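Local coordinates for FACT-Spt16 (Cicer arietinum, PDB 5CE6), which probably binds histones H3-H4 as the aminopeptidase-like N-terminal domain of SPT16, a subunit of the histone chaperone complex FACT, at residues Ser311-Arg315 against Thr444-Lys449; Ile340-Pro345 against Ile435-Thr440; Leu349-Leu354 against Leu388-Ala392. All coordinates share one frame; numbering follows the deposited sequence.

Contact 1: Ser311-Arg315 against Thr444-Lys449; sequences SNIAR and TSIGSK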
loop_
_atom_site.group_PDB
_atom_site.type_symbol
_atom_site.label_atom_id
_atom_site.label_comp_id
_atom_site.label_asym_id
_atom_site.label_seq_id
_atom_site.Cartn_x
_atom_site.Cartn_y
_atom_site.Cartn_z
ATOM N N SER A 311 3.985 -3.393 -4.565
ATOM C CA SER A 311 3.330 -4.534 -5.195
ATOM C C SER A 311 3.200 -5.585 -4.124
ATOM O O SER A 311 3.808 -5.468 -3.057
ATOM C CB SER A 311 4.143 -5.067 -6.383
ATOM O OG SER A 311 5.410 -5.559 -5.952
ATOM N N ASN A 312 2.421 -6.625 -4.392
ATOM C CA ASN A 312 2.220 -7.642 -3.376
ATOM C C ASN A 312 1.879 -8.984 -3.994
ATOM O O ASN A 312 1.233 -9.039 -5.043
ATOM C CB ASN A 312 1.071 -7.258 -2.457
ATOM C CG ASN A 312 1.020 -8.137 -1.232
ATOM O OD1 ASN A 312 2.017 -8.271 -0.522
ATOM N ND2 ASN A 312 -0.121 -8.766 -0.992
ATOM N N ILE A 313 2.297 -10.063 -3.336
ATOM C CA ILE A 313 1.825 -11.392 -3.719
ATOM C C ILE A 313 1.737 -12.213 -2.451
ATOM O O ILE A 313 2.437 -11.943 -1.482
ATOM C CB ILE A 313 2.779 -12.063 -4.745
ATOM C CG1 ILE A 313 2.089 -13.225 -5.473
ATOM C CG2 ILE A 313 4.043 -12.579 -4.061
ATOM C CD1 ILE A 313 3.034 -13.950 -6.440
ATOM N N ALA A 314 0.836 -13.186 -2.422
ATOM C CA ALA A 314 0.763 -14.101 -1.295
ATOM C C ALA A 314 0.318 -15.437 -1.842
ATOM O O ALA A 314 -0.559 -15.493 -2.708
ATOM C CB ALA A 314 -0.218 -13.612 -0.229
ATOM N N ARG A 315 0.945 -16.503 -1.346
ATOM C CA ARG A 315 0.600 -17.866 -1.760
ATOM C C ARG A 315 0.520 -18.749 -0.541
ATOM O O ARG A 315 1.167 -18.486 0.465
ATOM C CB ARG A 315 1.660 -18.414 -2.718
ATOM C CG ARG A 315 1.728 -17.700 -4.075
ATOM C CD ARG A 315 0.498 -18.020 -4.927
ATOM N NE ARG A 315 0.560 -17.372 -6.247
ATOM C CZ ARG A 315 0.008 -16.194 -6.532
ATOM N NH1 ARG A 315 -0.646 -15.511 -5.597
ATOM N NH2 ARG A 315 0.099 -15.700 -7.763
ATOM N N THR A 444 1.338 -10.220 -11.125
ATOM C CA THR A 444 2.090 -11.173 -10.314
ATOM C C THR A 444 1.767 -12.607 -10.729
ATOM O O THR A 444 1.847 -13.530 -9.916
ATOM C CB THR A 444 1.733 -11.025 -8.827
ATOM O OG1 THR A 444 0.308 -10.933 -8.703
ATOM C CG2 THR A 444 2.346 -9.764 -8.246
ATOM N N SER A 445 1.383 -12.799 -11.985
ATOM C CA SER A 445 1.123 -14.146 -12.484
ATOM C C SER A 445 2.444 -14.915 -12.611
ATOM O O SER A 445 3.313 -14.536 -13.388
ATOM C CB SER A 445 0.419 -14.078 -13.843
ATOM O OG SER A 445 -0.136 -15.337 -14.183
ATOM N N ILE A 446 2.599 -15.993 -11.842
ATOM C CA ILE A 446 3.869 -16.725 -11.810
ATOM C C ILE A 446 3.708 -18.220 -12.023
ATOM O O ILE A 446 4.651 -18.993 -11.821
ATOM C CB ILE A 446 4.612 -16.525 -10.486
ATOM C CG1 ILE A 446 3.730 -16.923 -9.301
ATOM C CG2 ILE A 446 5.081 -15.089 -10.351
ATOM C CD1 ILE A 446 4.468 -16.885 -7.969
ATOM N N GLY A 447 2.513 -18.630 -12.427
ATOM C CA GLY A 447 2.254 -20.034 -12.666
ATOM C C GLY A 447 0.989 -20.454 -11.957
ATOM O O GLY A 447 0.478 -19.733 -11.101
ATOM N N SER A 448 0.484 -21.629 -12.312
ATOM C CA SER A 448 -0.795 -22.095 -11.786
ATOM C C SER A 448 -0.910 -22.039 -10.268
ATOM O O SER A 448 -0.032 -22.510 -9.544
ATOM C CB SER A 448 -1.078 -23.515 -12.263
ATOM O OG SER A 448 -2.226 -24.032 -11.620
ATOM N N LYS A 449 -2.003 -21.440 -9.803
ATOM C CA LYS A 449 -2.320 -21.381 -8.384
ATOM C C LYS A 449 -3.162 -22.571 -8.002
ATOM O O LYS A 449 -3.548 -22.705 -6.840
ATOM C CB LYS A 449 -3.106 -20.108 -8.065
ATOM C CG LYS A 449 -2.282 -18.856 -8.047
ATOM C CD LYS A 449 -3.135 -17.643 -7.696
ATOM C CE LYS A 449 -3.973 -17.140 -8.857
ATOM N NZ LYS A 449 -4.545 -15.795 -8.489
HETATM O O HOH W 1 0.344 -17.254 -10.396
HETATM O O HOH W 2 1.423 -19.697 -8.062
#
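Arg-315 and Ile-313, neighbours on the same side of strand 309-319, meet the loop 444-449 in the part of the chain related to M24 peptidases, whose fold is known as the pita-bread fold. Arg-315 leaves its CB with CG beside the backbone N, and the chain then bends (chi2 -70°), which swings the guanidinium out toward the loop. NE passes Lys-449 CG at 3.7 Å and gives its N-H to water 2. Across CZ runs the Lys-449 chain, at about a right angle, with CD 3.7 Å from Arg-315 CZ and over the centre of one face; the other face has Ile-313 CD1 toward its rim. NH1 returns to the strand's own Ala-314 O at 2.9 Å, tilted above the carbonyl plane, so backbone and flanking carbons together fix the group's rotation. NH2 donates to water 1 at 3.1 Å and forms a salt bridge with Asp-431 of strand 424-435. That aspartate also pairs with Lys-449 NZ, itself hydrogen-bonded to Gln-336 OE1, and takes a hydrogen bond from Thr-444 OG1, so the two nearby cations share one anion, which probably offsets their mutual charge.

Next to the arginine, Ile-313 supplies the apolar part. It extends fully, CG1 anti to the backbone N (chi1 -162°), and slides past Thr-444, while its CD1 meets Ile-446 CD1 tip to tip at 3.6 Å. Met-217 of helix 200-230 touches both isoleucines. Waters 1 and 2 link the guanidinium to the loop backbone: water 1 takes the Ile-446 N-H at 3.0 Å and donates to Gly-447 O at 2.6 Å.

Contact 2: Ile340-Pro345 against Ile435-Thr440; sequences IGSLKP and INKDKT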
loop_
_atom_site.group_PDB
_atom_site.type_symbol
_atom_site.label_atom_id
_atom_site.label_comp_id
_atom_site.label_asym_id
_atom_site.label_seq_id
_atom_site.Cartn_x
_atom_site.Cartn_y
_atom_site.Cartn_z
ATOM N N ILE A 340 -11.154 -10.829 -8.875
ATOM C CA ILE A 340 -10.345 -10.279 -9.969
ATOM C C ILE A 340 -11.195 -10.078 -11.218
ATOM O O ILE A 340 -11.114 -9.034 -11.888
ATOM C CB ILE A 340 -9.140 -11.195 -10.263
ATOM C CG1 ILE A 340 -8.176 -11.175 -9.067
ATOM C CG2 ILE A 340 -8.432 -10.757 -11.531
ATOM C CD1 ILE A 340 -7.044 -12.195 -9.176
ATOM N N GLY A 341 -12.029 -11.070 -11.517
ATOM C CA GLY A 341 -12.885 -11.006 -12.689
ATOM C C GLY A 341 -13.956 -9.939 -12.599
ATOM O O GLY A 341 -14.516 -9.534 -13.618
ATOM N N SER A 342 -14.253 -9.488 -11.384
ATOM C CA SER A 342 -15.280 -8.474 -11.177
ATOM C C SER A 342 -14.716 -7.066 -11.112
ATOM O O SER A 342 -15.469 -6.094 -11.124
ATOM C CB SER A 342 -16.082 -8.763 -9.905
ATOM O OG SER A 342 -16.828 -9.956 -10.027
ATOM N N LEU A 343 -13.394 -6.947 -11.026
ATOM C CA LEU A 343 -12.771 -5.624 -10.977
ATOM C C LEU A 343 -12.591 -5.076 -12.392
ATOM O O LEU A 343 -11.539 -5.228 -13.012
ATOM C CB LEU A 343 -11.444 -5.666 -10.218
ATOM C CG LEU A 343 -11.639 -5.876 -8.719
ATOM C CD1 LEU A 343 -10.318 -6.197 -8.048
ATOM C CD2 LEU A 343 -12.276 -4.642 -8.074
ATOM N N LYS A 344 -13.659 -4.471 -12.905
ATOM C CA LYS A 344 -13.697 -3.958 -14.266
ATOM C C LYS A 344 -14.269 -2.563 -14.189
ATOM O O LYS A 344 -15.098 -2.291 -13.319
ATOM C CB LYS A 344 -14.610 -4.823 -15.142
ATOM C CG LYS A 344 -14.195 -6.278 -15.268
ATOM C CD LYS A 344 -12.972 -6.431 -16.154
ATOM C CE LYS A 344 -12.465 -7.870 -16.159
ATOM N NZ LYS A 344 -13.534 -8.836 -16.539
ATOM N N PRO A 345 -13.829 -1.665 -15.088
ATOM C CA PRO A 345 -14.335 -0.288 -15.043
ATOM C C PRO A 345 -15.865 -0.233 -15.022
ATOM O O PRO A 345 -16.531 -0.896 -15.821
ATOM C CB PRO A 345 -13.778 0.325 -16.331
ATOM C CG PRO A 345 -12.480 -0.421 -16.542
ATOM C CD PRO A 345 -12.802 -1.840 -16.134
ATOM N N ILE A 435 -5.902 -2.283 -13.611
ATOM C CA ILE A 435 -7.157 -2.153 -14.345
ATOM C C ILE A 435 -6.910 -1.338 -15.593
ATOM O O ILE A 435 -6.694 -0.137 -15.519
ATOM C CB ILE A 435 -8.263 -1.436 -13.543
ATOM C CG1 ILE A 435 -8.448 -2.089 -12.166
ATOM C CG2 ILE A 435 -9.575 -1.420 -14.355
ATOM C CD1 ILE A 435 -8.691 -3.602 -12.196
ATOM N N ASN A 436 -6.930 -1.994 -16.743
ATOM C CA ASN A 436 -6.882 -1.246 -17.992
ATOM C C ASN A 436 -8.288 -1.150 -18.564
ATOM O O ASN A 436 -9.206 -1.819 -18.087
ATOM C CB ASN A 436 -5.912 -1.891 -18.983
ATOM C CG ASN A 436 -4.490 -1.961 -18.446
ATOM O OD1 ASN A 436 -3.912 -0.952 -18.062
ATOM N ND2 ASN A 436 -3.931 -3.166 -18.399
ATOM N N LYS A 437 -8.457 -0.322 -19.590
ATOM C CA LYS A 437 -9.775 -0.100 -20.173
ATOM C C LYS A 437 -10.382 -1.390 -20.716
ATOM O O LYS A 437 -11.573 -1.659 -20.533
ATOM C CB LYS A 437 -9.681 0.944 -21.287
ATOM C CG LYS A 437 -10.983 1.201 -22.009
ATOM C CD LYS A 437 -11.046 2.642 -22.496
ATOM C CE LYS A 437 -11.370 2.701 -23.970
ATOM N NZ LYS A 437 -12.507 1.795 -24.283
ATOM N N ASP A 438 -9.544 -2.202 -21.352
ATOM C CA ASP A 438 -10.008 -3.360 -22.099
ATOM C C ASP A 438 -9.716 -4.707 -21.439
ATOM O O ASP A 438 -10.263 -5.733 -21.845
ATOM C CB ASP A 438 -9.378 -3.335 -23.490
ATOM C CG ASP A 438 -7.870 -3.177 -23.438
ATOM O OD1 ASP A 438 -7.363 -2.538 -22.485
ATOM O OD2 ASP A 438 -7.192 -3.697 -24.349
ATOM N N LYS A 439 -8.846 -4.714 -20.433
ATOM C CA LYS A 439 -8.507 -5.953 -19.746
ATOM C C LYS A 439 -7.904 -5.677 -18.380
ATOM O O LYS A 439 -7.386 -4.594 -18.119
ATOM C CB LYS A 439 -7.536 -6.801 -20.576
ATOM C CG LYS A 439 -6.109 -6.270 -20.595
ATOM C CD LYS A 439 -5.224 -7.087 -21.527
ATOM C CE LYS A 439 -3.961 -6.325 -21.914
ATOM N NZ LYS A 439 -2.993 -6.157 -20.797
ATOM N N THR A 440 -7.983 -6.676 -17.517
ATOM C CA THR A 440 -7.412 -6.577 -16.190
ATOM C C THR A 440 -6.168 -7.448 -16.150
ATOM O O THR A 440 -6.246 -8.650 -16.392
ATOM C CB THR A 440 -8.444 -7.008 -15.153
ATOM O OG1 THR A 440 -9.493 -6.029 -15.113
ATOM C CG2 THR A 440 -7.806 -7.144 -13.762
#
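Leu-343 and Pro-345 face the turn 435-440, and Lys-344 CA lies 6.8 Å from Ile-435 CA, the nearest CA pair: in the chain following helix 323-342, Leu-343 sits at the centre of an inverse gamma turn closed by a weak bond from Lys-344 N to Ser-342 O. The opposing segment is the hairpin turn between strand 424-435 and strand 440-442 of an antiparallel sheet, and Asn-436 N bonds to Lys-439 O within it. The contact therefore joins the segment that follows helix 323-342 to the end of a beta hairpin in the M24-like, pita-bread part of the chain.

Ile-435 does most of the apolar work, through two branches that go to different neighbours. CG2, anti to the backbone N, lies against the proline ring, 3.7 Å from Pro-345 CD, the two side chains sliding past each other in opposite directions. CD1, carried by the CG1 branch, reaches the gamma turn instead and comes to 3.4 Å from Leu-343 O and 4.0 Å from Leu-343 CB. Val-398 and Phe-404 touch Ile-435 as well, so this residue links hairpin, turn and the neighbouring strand 403-414.

The polar part gathers around Leu-343 O. Thr-440 OG1 stands 3.0 Å from Leu-343 O, close enough for a hydrogen bond, though its single proton has another acceptor in range. The Lys-344 chain, bent at chi2 (-73°) and again at chi4, crosses the threonine at a slant, with Lys-344 CE 3.6 Å from Thr-440 OG1. Both bends turn the amine back to its own segment, and Lys-344 NZ bonds to Gly-341 O at 3.2 Å, tilted 28° from the carbonyl plane.

Contact 3: Leu349-Leu354 against Leu388-Ala392; sequences LSAAYL and LNINA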
loop_
_atom_site.group_PDB
_atom_site.type_symbol
_atom_site.label_atom_id
_atom_site.label_comp_id
_atom_site.label_asym_id
_atom_site.label_seq_id
_atom_site.Cartn_x
_atom_site.Cartn_y
_atom_site.Cartn_z
ATOM N N LEU A 349 -16.667 -1.721 -6.118
ATOM C CA LEU A 349 -15.747 -2.578 -5.368
ATOM C C LEU A 349 -16.538 -3.578 -4.532
ATOM O O LEU A 349 -16.132 -4.727 -4.376
ATOM C CB LEU A 349 -14.807 -1.755 -4.481
ATOM C CG LEU A 349 -13.475 -1.257 -5.061
ATOM C CD1 LEU A 349 -13.672 -0.412 -6.294
ATOM C CD2 LEU A 349 -12.707 -0.471 -4.008
ATOM N N SER A 350 -17.686 -3.145 -4.015
ATOM C CA SER A 350 -18.538 -4.024 -3.213
ATOM C C SER A 350 -19.066 -5.206 -4.014
ATOM O O SER A 350 -19.218 -6.306 -3.488
ATOM C CB SER A 350 -19.698 -3.239 -2.595
ATOM O OG SER A 350 -20.436 -2.548 -3.588
ATOM N N ALA A 351 -19.355 -4.990 -5.292
ATOM C CA ALA A 351 -19.827 -6.089 -6.119
ATOM C C ALA A 351 -18.712 -7.124 -6.291
ATOM O O ALA A 351 -18.968 -8.336 -6.354
ATOM C CB ALA A 351 -20.299 -5.572 -7.472
ATOM N N ALA A 352 -17.480 -6.634 -6.381
ATOM C CA ALA A 352 -16.315 -7.497 -6.522
ATOM C C ALA A 352 -16.105 -8.334 -5.268
ATOM O O ALA A 352 -15.823 -9.530 -5.353
ATOM C CB ALA A 352 -15.069 -6.675 -6.845
ATOM N N TYR A 353 -16.237 -7.708 -4.101
ATOM C CA TYR A 353 -16.156 -8.460 -2.856
ATOM C C TYR A 353 -17.281 -9.498 -2.762
ATOM O O TYR A 353 -17.041 -10.667 -2.442
ATOM C CB TYR A 353 -16.155 -7.532 -1.625
ATOM C CG TYR A 353 -16.104 -8.338 -0.340
ATOM C CD1 TYR A 353 -14.899 -8.842 0.136
ATOM C CD2 TYR A 353 -17.261 -8.633 0.356
ATOM C CE1 TYR A 353 -14.849 -9.609 1.303
ATOM C CE2 TYR A 353 -17.226 -9.397 1.511
ATOM C CZ TYR A 353 -16.022 -9.884 1.978
ATOM O OH TYR A 353 -16.010 -10.650 3.136
ATOM N N LEU A 354 -18.511 -9.083 -3.059
ATOM C CA LEU A 354 -19.644 -9.988 -2.951
ATOM C C LEU A 354 -19.579 -11.125 -3.968
ATOM O O LEU A 354 -20.209 -12.159 -3.779
ATOM C CB LEU A 354 -20.964 -9.222 -3.055
ATOM C CG LEU A 354 -21.234 -8.348 -1.827
ATOM C CD1 LEU A 354 -22.398 -7.408 -2.067
ATOM C CD2 LEU A 354 -21.489 -9.225 -0.605
ATOM N N LEU A 388 -9.824 2.588 -1.129
ATOM C CA LEU A 388 -10.164 1.599 -2.143
ATOM C C LEU A 388 -10.155 0.193 -1.560
ATOM O O LEU A 388 -9.677 -0.742 -2.197
ATOM C CB LEU A 388 -9.187 1.667 -3.318
ATOM C CG LEU A 388 -9.281 2.885 -4.237
ATOM C CD1 LEU A 388 -8.267 2.756 -5.364
ATOM C CD2 LEU A 388 -10.685 3.001 -4.806
ATOM N N ASN A 389 -10.669 0.043 -0.344
ATOM C CA ASN A 389 -10.784 -1.283 0.254
ATOM C C ASN A 389 -11.878 -2.093 -0.430
ATOM O O ASN A 389 -13.029 -1.654 -0.527
ATOM C CB ASN A 389 -11.044 -1.140 1.761
ATOM C CG ASN A 389 -10.866 -2.440 2.516
ATOM O OD1 ASN A 389 -11.498 -3.447 2.197
ATOM N ND2 ASN A 389 -10.013 -2.420 3.541
ATOM N N ILE A 390 -11.518 -3.266 -0.942
ATOM C CA ILE A 390 -12.494 -4.123 -1.599
ATOM C C ILE A 390 -13.279 -4.851 -0.523
ATOM O O ILE A 390 -12.877 -5.921 -0.054
ATOM C CB ILE A 390 -11.815 -5.149 -2.544
ATOM C CG1 ILE A 390 -10.871 -4.431 -3.510
ATOM C CG2 ILE A 390 -12.869 -5.939 -3.336
ATOM C CD1 ILE A 390 -9.880 -5.363 -4.183
ATOM N N ASN A 391 -14.392 -4.251 -0.110
ATOM C CA ASN A 391 -15.259 -4.869 0.889
ATOM C C ASN A 391 -16.726 -4.589 0.581
ATOM O O ASN A 391 -17.031 -3.808 -0.312
ATOM C CB ASN A 391 -14.866 -4.433 2.313
ATOM C CG ASN A 391 -15.095 -2.945 2.573
ATOM O OD1 ASN A 391 -16.206 -2.439 2.447
ATOM N ND2 ASN A 391 -14.043 -2.252 2.986
ATOM N N ALA A 392 -17.630 -5.225 1.324
ATOM C CA ALA A 392 -19.068 -5.134 1.060
ATOM C C ALA A 392 -19.677 -3.740 1.224
ATOM O O ALA A 392 -20.777 -3.482 0.728
ATOM C CB ALA A 392 -19.823 -6.144 1.921
#
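The Tyr-353 ring is met obliquely by the backbone 390-392, which runs along one side of the ring plane, from CD1 toward CD2: Ile-390 O is 3.6 Å from Tyr-353 CD1, and Ala-392 N lies 3.6 Å from Tyr-353 CD2. Asn-391 CA sits between them, near CG, and Ala-392 CB follows at CD2. The first torsion, 179°, sets CG opposite the backbone N and carries the ring past this backbone, and its hydroxyl bonds to Thr-372 O beyond the contact.

A turn earlier on the helix, Ser-350 brings its CA to 3.3 Å from Asn-391 O, a CA-H...O contact, while its OG turns elsewhere, to Asp-395. Ile-390 CG2 lies against the helix backbone, 3.6 Å from Leu-349 O and near Tyr-353 CB and Ala-352 CB. Just before Ser-350, Leu-349 CD2 approaches Leu-388 O at 3.5 Å and touches the Leu-388 side chain; Phe-404 of strand 403-414 meets both leucines and Ile-390. No hydrogen bond crosses between the segments. This is the start of helix 349-363 packed against the loop that leads to strand 403-414, consistent with the pita-bread fold of M24 relatives.

How the contacts relate
The three contacts are nested along the chain: contact 3 lies inside the loop closed by contact 2, and that inside the loop closed by contact 1. Contacts 2 and 3 adjoin, their centres about 14 Å apart, and touch directly. Leu-343 supplies the join, its CD2 3.7 Å from Ala-352 CB and its CD1 4.0 Å from Ile-390 CD1, with Ser-342 against Ala-352 beside it. Contact 1 stands apart, its centre about 17 Å from that of contact 2 and 20 Å from that of contact 3; strand 440-442 leads into it from contact 2, and Asp-431, its partner, shares strand 424-435 with Ile-435. The potassium ligands Ala-295, Ser-420 and Asn-422 belong to none of the segments.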